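Local coordinates for tubulin-binding cofactor A (Leishmania major, PDB 4CQI), which probably captures beta-tubulin and stabilises it in a quasi-native state during the early steps of the tubulin folding pathway, at residues 33-38 against 90-95; 26-31 against 110-115. One frame throughout, in Å; residues are numbered along the deposited sequence. Where two conformers were deposited one is given.

Interaction 1 of 2, residues 33-38 against 90-95; sequences SALKRT and ASVKDL
In L35 and in S91 the first torsion sets the outer atom opposite the backbone N (CG at 172°, OG at -178°), and because both CB atoms point across the gap, S91 ends against the base of L35 and L35 extends past it. S91 is the short partner, and its hydroxyl is carried right up to the other backbone: OG stands 3.2 Å from L35 CA and 3.3 Å from L35 CB. Farther out, L35 CD1 rests on V92 CG2 at 3.7 Å, while CD2 touches L95 CD2 at 3.8 Å and stays near V92 CG2, the two leucines crossing at about a right angle. The contact joins helix 23-62 to helix 67-100 within the three-helix bundle of the TBCA family; the two short segments are nearly antiparallel, their axes approach to 9.4 Å, and the short side chain of S91 lets its CA come within 5.5 Å of L35 CA. The third helix, 109-125, closes over the leucine layer, with T118 and M119 against L35 and M119 also against L95. One turn along, T38 turns its buried hydroxyl back on its own helix, where OG1 donates to the carbonyl oxygen O of L35 at 2.8 Å, the donor lying 16° off the carbonyl plane.

Interaction 2 of 2, residues 26-31 against 110-115; sequences KTLRIK and ELLDLA
The three-helix bundle of TBCA is completed where its C-terminal helix, 109-125, folds back beside the start of helix 23-62, and this contact joins the two with L28 facing L111. The segments run in roughly the same direction, 29° apart, as the first and third helices of an up-down-up bundle must. Their axes come no nearer than 10.4 Å, and L28 and L111 fill the space between the helices. These two leucines run alongside each other head to tail, and L28 CD2 settles 3.8 Å from L111 CG. The same methyl also touches L112 CD2 at 3.9 Å. L112 starts out away from helix 23-62, yet its leucine end swings back to the interface. On the other branch, L28 CD1 lies 4.2 Å from A115 CB, one turn along from L111. Helix 67-100 supplies L95 and L99 to the same apolar cluster, and V106 of the connecting loop also touches L28. R29 borders the leucines on the outer side, its chain bent at the third torsion (-79°) and its NH2 engaged in a salt bridge with E25. The side chains of R29 and L111 cross at about a right angle, and one face of the guanidinium lies over L111 CD2, which stands 4.1 Å from its plane, nearer the edge of the group than its centre.

Both contacts draw on helix 23-62, which offers 26-31 to helix 109-125 and, two turns later, 33-38 to helix 67-100. Their centres are about 11 Å apart, and the order along the chain is 26-31, 33-38, 90-95, 110-115, so the segments of interaction 1 fall between those of interaction 2. The two contacts share one apolar core, while a salt bridge from D94 OD2 to K31 NZ, 2.6 Å long, ties helix 67-100 to helix 23-62 between them. The first helix therefore meets both of its partners in this part of the fold, and together the contacts bring the three helices together at this end of an elongated bundle.

Interaction 1 of 2, residues 33-38 against 90-95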
ATOM      1  N   SER A  33       2.977  10.749  -3.829  1.00 16.25           N
ATOM      2  CA  SER A  33       3.830   9.669  -4.362  0.50 17.57           C
ATOM      3  C   SER A  33       4.010   8.565  -3.331  1.00 18.07           C
ATOM      4  O   SER A  33       3.940   7.346  -3.655  1.00 17.80           O
ATOM      5  CB  SER A  33       5.192  10.201  -4.824  0.50 18.41           C
ATOM      6  OG  SER A  33       6.065   9.138  -5.180  0.50 20.35           O
ATOM      7  N   ALA A  34       4.228   8.952  -2.080  1.00 17.79           N
ATOM      8  CA  ALA A  34       4.355   7.957  -1.022  1.00 17.38           C
ATOM      9  C   ALA A  34       3.096   7.079  -0.890  1.00 16.53           C
ATOM     10  O   ALA A  34       3.201   5.836  -0.736  1.00 16.49           O
ATOM     11  CB  ALA A  34       4.693   8.659   0.293  1.00 18.14           C
ATOM     12  N   LEU A  35       1.911   7.705  -0.939  1.00 15.37           N
ATOM     13  CA  LEU A  35       0.645   7.015  -0.802  1.00 15.44           C
ATOM     14  C   LEU A  35       0.454   6.029  -1.976  1.00 16.38           C
ATOM     15  O   LEU A  35       0.057   4.870  -1.780  1.00 14.09           O
ATOM     16  CB  LEU A  35      -0.545   7.986  -0.731  1.00 14.25           C
ATOM     17  CG  LEU A  35      -1.943   7.348  -0.786  1.00 14.12           C
ATOM     18  CD1 LEU A  35      -2.184   6.204   0.224  1.00 13.03           C
ATOM     19  CD2 LEU A  35      -3.028   8.409  -0.659  1.00 13.74           C
ATOM     20  N   LYS A  36       0.721   6.520  -3.181  1.00 16.55           N
ATOM     21  CA  LYS A  36       0.637   5.683  -4.360  1.00 18.76           C
ATOM     22  C   LYS A  36       1.503   4.424  -4.188  1.00 17.63           C
ATOM     23  O   LYS A  36       1.045   3.320  -4.503  1.00 17.17           O
ATOM     24  CB  LYS A  36       1.091   6.492  -5.600  1.00 22.75           C
ATOM     25  CG  LYS A  36       0.974   5.727  -6.910  1.00 28.08           C
ATOM     26  CD  LYS A  36       1.254   6.634  -8.120  1.00 33.19           C
ATOM     27  CE  LYS A  36       2.061   5.941  -9.231  1.00 40.55           C
ATOM     28  NZ  LYS A  36       1.481   4.673  -9.773  1.00 42.57           N
ATOM     29  N   ARG A  37       2.729   4.584  -3.695  1.00 16.70           N
ATOM     30  CA  ARG A  37       3.622   3.406  -3.422  1.00 18.78           C
ATOM     31  C   ARG A  37       3.038   2.427  -2.399  1.00 16.33           C
ATOM     32  O   ARG A  37       3.096   1.230  -2.638  1.00 14.69           O
ATOM     33  CB  ARG A  37       5.041   3.831  -3.042  0.50 20.00           C
ATOM     34  CG  ARG A  37       5.926   4.079  -4.252  0.50 22.07           C
ATOM     35  CD  ARG A  37       7.354   4.333  -3.849  0.50 23.70           C
ATOM     36  NE  ARG A  37       7.438   5.505  -3.004  0.50 26.11           N
ATOM     37  CZ  ARG A  37       7.680   6.730  -3.462  0.50 25.59           C
ATOM     38  NH1 ARG A  37       7.879   6.932  -4.756  0.50 26.66           N
ATOM     39  NH2 ARG A  37       7.733   7.732  -2.620  0.50 24.94           N
ATOM     40  N   THR A  38       2.434   2.904  -1.307  1.00 15.39           N
ATOM     41  CA  THR A  38       1.801   1.997  -0.347  1.00 14.85           C
ATOM     42  C   THR A  38       0.641   1.236  -0.987  1.00 14.50           C
ATOM     43  O   THR A  38       0.364   0.089  -0.637  1.00 14.88           O
ATOM     44  CB  THR A  38       1.317   2.691   0.941  1.00 16.63           C
ATOM     45  OG1 THR A  38       0.187   3.542   0.648  1.00 16.86           O
ATOM     46  CG2 THR A  38       2.439   3.534   1.590  1.00 17.45           C
ATOM     47  N   ALA A  90      -2.341   4.966   7.200  1.00 11.95           N
ATOM     48  CA  ALA A  90      -1.520   5.979   7.865  1.00 12.59           C
ATOM     49  C   ALA A  90      -1.112   7.079   6.867  1.00 13.23           C
ATOM     50  O   ALA A  90      -1.120   8.284   7.202  1.00 13.31           O
ATOM     51  CB  ALA A  90      -0.278   5.349   8.526  1.00 12.41           C
ATOM     52  N   SER A  91      -0.848   6.668   5.634  1.00 13.48           N
ATOM     53  CA  SER A  91      -0.492   7.605   4.557  1.00 14.60           C
ATOM     54  C   SER A  91      -1.685   8.468   4.118  1.00 14.32           C
ATOM     55  O   SER A  91      -1.538   9.680   3.845  1.00 15.50           O
ATOM     56  CB  SER A  91       0.121   6.788   3.393  1.00 16.00           C
ATOM     57  OG  SER A  91       0.531   7.645   2.347  1.00 20.75           O
ATOM     58  N   VAL A  92      -2.862   7.871   4.063  1.00 12.94           N
ATOM     59  CA  VAL A  92      -4.096   8.588   3.732  1.00 13.94           C
ATOM     60  C   VAL A  92      -4.358   9.676   4.767  1.00 15.55           C
ATOM     61  O   VAL A  92      -4.664  10.826   4.403  1.00 15.02           O
ATOM     62  CB  VAL A  92      -5.310   7.652   3.586  1.00 13.60           C
ATOM     63  CG1 VAL A  92      -6.631   8.461   3.534  1.00 15.19           C
ATOM     64  CG2 VAL A  92      -5.173   6.754   2.342  1.00 12.90           C
ATOM     65  N   LYS A  93      -4.220   9.321   6.049  1.00 16.07           N
ATOM     66  CA  LYS A  93      -4.416  10.293   7.162  1.00 18.59           C
ATOM     67  C   LYS A  93      -3.414  11.437   7.164  1.00 17.38           C
ATOM     68  O   LYS A  93      -3.798  12.597   7.378  1.00 20.13           O
ATOM     69  CB  LYS A  93      -4.351   9.598   8.530  1.00 20.64           C
ATOM     70  CG  LYS A  93      -4.615  10.496   9.729  1.00 23.61           C
ATOM     71  CD  LYS A  93      -6.050  10.980   9.736  1.00 28.04           C
ATOM     72  CE  LYS A  93      -6.441  11.683  11.051  1.00 32.30           C
ATOM     73  NZ  LYS A  93      -7.759  12.381  10.839  1.00 36.38           N
ATOM     74  N   ASP A  94      -2.159  11.120   6.888  1.00 16.93           N
ATOM     75  CA  ASP A  94      -1.117  12.107   6.784  1.00 18.86           C
ATOM     76  C   ASP A  94      -1.405  13.117   5.660  1.00 17.28           C
ATOM     77  O   ASP A  94      -1.278  14.353   5.853  1.00 14.46           O
ATOM     78  CB  ASP A  94       0.223  11.428   6.559  1.00 20.11           C
ATOM     79  CG  ASP A  94       1.380  12.400   6.607  1.00 24.02           C
ATOM     80  OD1 ASP A  94       1.582  13.034   7.682  1.00 23.52           O
ATOM     81  OD2 ASP A  94       2.132  12.491   5.623  1.00 22.85           O
ATOM     82  N   LEU A  95      -1.831  12.601   4.508  1.00 17.02           N
ATOM     83  CA  LEU A  95      -2.139  13.431   3.354  1.00 16.58           C
ATOM     84  C   LEU A  95      -3.347  14.246   3.631  1.00 17.15           C
ATOM     85  O   LEU A  95      -3.375  15.461   3.393  1.00 15.82           O
ATOM     86  CB  LEU A  95      -2.311  12.553   2.081  1.00 15.93           C
ATOM     87  CG  LEU A  95      -2.642  13.211   0.751  1.00 16.08           C
ATOM     88  CD1 LEU A  95      -1.673  14.347   0.371  1.00 14.72           C
ATOM     89  CD2 LEU A  95      -2.737  12.158  -0.369  1.00 15.41           C
TER

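Interaction 2 of 2, residues 26-31 against 110-115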
ATOM      1  N   LYS A  26       5.505  21.012  -3.190  1.00 22.35           N
ATOM      2  CA  LYS A  26       6.551  19.987  -3.188  1.00 24.30           C
ATOM      3  C   LYS A  26       6.242  18.888  -2.156  1.00 21.99           C
ATOM      4  O   LYS A  26       6.378  17.665  -2.435  1.00 19.84           O
ATOM      5  CB  LYS A  26       7.914  20.627  -2.884  1.00 28.21           C
ATOM      6  CG  LYS A  26       9.065  19.643  -2.770  1.00 33.03           C
ATOM      7  CD  LYS A  26      10.307  20.259  -2.128  1.00 37.90           C
ATOM      8  CE  LYS A  26      11.386  19.206  -1.857  1.00 39.52           C
ATOM      9  NZ  LYS A  26      12.295  19.009  -3.032  1.00 44.64           N
ATOM     10  N   THR A  27       5.838  19.316  -0.967  1.00 18.38           N
ATOM     11  CA  THR A  27       5.480  18.375   0.116  1.00 18.25           C
ATOM     12  C   THR A  27       4.255  17.552  -0.279  1.00 17.99           C
ATOM     13  O   THR A  27       4.235  16.306  -0.094  1.00 17.10           O
ATOM     14  CB  THR A  27       5.275  19.146   1.425  1.00 18.76           C
ATOM     15  OG1 THR A  27       6.554  19.690   1.812  1.00 20.82           O
ATOM     16  CG2 THR A  27       4.746  18.256   2.523  1.00 17.83           C
ATOM     17  N   LEU A  28       3.241  18.218  -0.819  1.00 16.82           N
ATOM     18  CA  LEU A  28       2.039  17.504  -1.280  1.00 18.61           C
ATOM     19  C   LEU A  28       2.372  16.408  -2.293  1.00 19.19           C
ATOM     20  O   LEU A  28       1.860  15.283  -2.211  1.00 17.45           O
ATOM     21  CB  LEU A  28       0.998  18.460  -1.838  1.00 18.91           C
ATOM     22  CG  LEU A  28      -0.368  17.922  -2.234  1.00 19.80           C
ATOM     23  CD1 LEU A  28      -1.018  17.116  -1.101  1.00 18.41           C
ATOM     24  CD2 LEU A  28      -1.310  19.057  -2.697  1.00 18.31           C
ATOM     25  N   ARG A  29       3.223  16.754  -3.258  1.00 20.42           N
ATOM     26  CA  ARG A  29       3.680  15.805  -4.276  1.00 22.22           C
ATOM     27  C   ARG A  29       4.358  14.584  -3.658  1.00 21.07           C
ATOM     28  O   ARG A  29       4.049  13.442  -4.032  1.00 19.94           O
ATOM     29  CB  ARG A  29       4.623  16.550  -5.255  1.00 26.48           C
ATOM     30  CG  ARG A  29       4.904  15.878  -6.581  1.00 35.55           C
ATOM     31  CD  ARG A  29       5.662  16.845  -7.512  1.00 38.05           C
ATOM     32  NE  ARG A  29       4.770  17.830  -8.153  1.00 42.60           N
ATOM     33  CZ  ARG A  29       4.808  19.159  -8.000  1.00 44.63           C
ATOM     34  NH1 ARG A  29       5.714  19.746  -7.209  1.00 53.02           N
ATOM     35  NH2 ARG A  29       3.934  19.924  -8.653  1.00 44.51           N
ATOM     36  N   ILE A  30       5.274  14.805  -2.706  1.00 19.03           N
ATOM     37  CA  ILE A  30       5.965  13.728  -2.024  1.00 19.18           C
ATOM     38  C   ILE A  30       4.974  12.831  -1.297  1.00 18.79           C
ATOM     39  O   ILE A  30       5.085  11.600  -1.358  1.00 17.97           O
ATOM     40  CB  ILE A  30       6.997  14.262  -1.009  1.00 21.45           C
ATOM     41  CG1 ILE A  30       8.181  14.929  -1.729  1.00 23.60           C
ATOM     42  CG2 ILE A  30       7.498  13.147  -0.083  1.00 22.09           C
ATOM     43  CD1 ILE A  30       8.929  15.908  -0.825  1.00 23.56           C
ATOM     44  N   LYS A  31       4.028  13.441  -0.604  1.00 16.87           N
ATOM     45  CA  LYS A  31       3.030  12.647   0.136  1.00 17.15           C
ATOM     46  C   LYS A  31       2.128  11.826  -0.812  1.00 16.34           C
ATOM     47  O   LYS A  31       1.834  10.666  -0.525  1.00 16.17           O
ATOM     48  CB  LYS A  31       2.214  13.514   1.079  1.00 17.74           C
ATOM     49  CG  LYS A  31       3.011  14.178   2.201  1.00 17.71           C
ATOM     50  CD  LYS A  31       2.067  14.925   3.161  1.00 18.25           C
ATOM     51  CE  LYS A  31       2.881  15.608   4.279  1.00 20.31           C
ATOM     52  NZ  LYS A  31       3.594  14.653   5.174  1.00 18.31           N
ATOM     53  N   GLU A 110      -4.719  20.390 -10.589  1.00 24.61           N
ATOM     54  CA  GLU A 110      -4.488  19.001 -11.020  1.00 22.39           C
ATOM     55  C   GLU A 110      -3.788  18.156  -9.930  1.00 21.09           C
ATOM     56  O   GLU A 110      -4.094  16.949  -9.790  1.00 17.50           O
ATOM     57  CB  GLU A 110      -3.688  18.943 -12.333  1.00 23.33           C
ATOM     58  CG  GLU A 110      -4.552  19.320 -13.552  1.00 24.23           C
ATOM     59  CD  GLU A 110      -4.795  20.809 -13.668  1.00 26.32           C
ATOM     60  OE1 GLU A 110      -3.931  21.578 -13.197  1.00 28.90           O
ATOM     61  OE2 GLU A 110      -5.850  21.214 -14.237  1.00 27.00           O
ATOM     62  N   LEU A 111      -2.873  18.766  -9.170  1.00 21.06           N
ATOM     63  CA  LEU A 111      -2.248  18.074  -8.018  1.00 20.39           C
ATOM     64  C   LEU A 111      -3.258  17.820  -6.912  1.00 21.22           C
ATOM     65  O   LEU A 111      -3.253  16.742  -6.301  1.00 18.86           O
ATOM     66  CB  LEU A 111      -1.064  18.859  -7.449  1.00 23.57           C
ATOM     67  CG  LEU A 111      -0.289  18.256  -6.273  1.00 21.25           C
ATOM     68  CD1 LEU A 111       0.218  16.854  -6.548  1.00 21.75           C
ATOM     69  CD2 LEU A 111       0.875  19.163  -5.920  1.00 22.07           C
ATOM     70  N   LEU A 112      -4.133  18.788  -6.633  1.00 21.56           N
ATOM     71  CA  LEU A 112      -5.206  18.541  -5.670  1.00 21.90           C
ATOM     72  C   LEU A 112      -6.148  17.420  -6.125  1.00 21.42           C
ATOM     73  O   LEU A 112      -6.552  16.554  -5.304  1.00 20.12           O
ATOM     74  CB  LEU A 112      -6.001  19.829  -5.384  1.00 24.39           C
ATOM     75  CG  LEU A 112      -5.277  20.945  -4.652  1.00 25.47           C
ATOM     76  CD1 LEU A 112      -6.228  22.153  -4.615  1.00 28.30           C
ATOM     77  CD2 LEU A 112      -4.908  20.492  -3.232  1.00 25.50           C
ATOM     78  N   ASP A 113      -6.481  17.390  -7.417  1.00 19.19           N
ATOM     79  CA  ASP A 113      -7.358  16.332  -7.954  1.00 20.61           C
ATOM     80  C   ASP A 113      -6.644  14.999  -7.817  1.00 19.36           C
ATOM     81  O   ASP A 113      -7.248  14.022  -7.387  1.00 21.10           O
ATOM     82  CB  ASP A 113      -7.724  16.536  -9.429  1.00 23.33           C
ATOM     83  CG  ASP A 113      -8.730  17.672  -9.664  1.00 29.47           C
ATOM     84  OD1 ASP A 113      -9.345  18.185  -8.710  1.00 33.98           O
ATOM     85  OD2 ASP A 113      -8.913  18.071 -10.847  1.00 36.40           O
ATOM     86  N   LEU A 114      -5.365  14.964  -8.150  1.00 16.63           N
ATOM     87  CA  LEU A 114      -4.590  13.750  -8.035  1.00 17.50           C
ATOM     88  C   LEU A 114      -4.511  13.263  -6.557  1.00 16.61           C
ATOM     89  O   LEU A 114      -4.611  12.063  -6.288  1.00 16.27           O
ATOM     90  CB  LEU A 114      -3.195  13.989  -8.564  1.00 17.08           C
ATOM     91  CG  LEU A 114      -2.256  12.801  -8.501  1.00 17.62           C
ATOM     92  CD1 LEU A 114      -2.836  11.636  -9.294  1.00 19.48           C
ATOM     93  CD2 LEU A 114      -0.875  13.207  -8.993  1.00 18.51           C
ATOM     94  N   ALA A 115      -4.278  14.183  -5.629  1.00 16.08           N
ATOM     95  CA  ALA A 115      -4.231  13.806  -4.204  1.00 16.16           C
ATOM     96  C   ALA A 115      -5.584  13.196  -3.780  1.00 16.87           C
ATOM     97  O   ALA A 115      -5.648  12.123  -3.138  1.00 14.94           O
ATOM     98  CB  ALA A 115      -3.890  15.025  -3.326  1.00 14.56           C
TER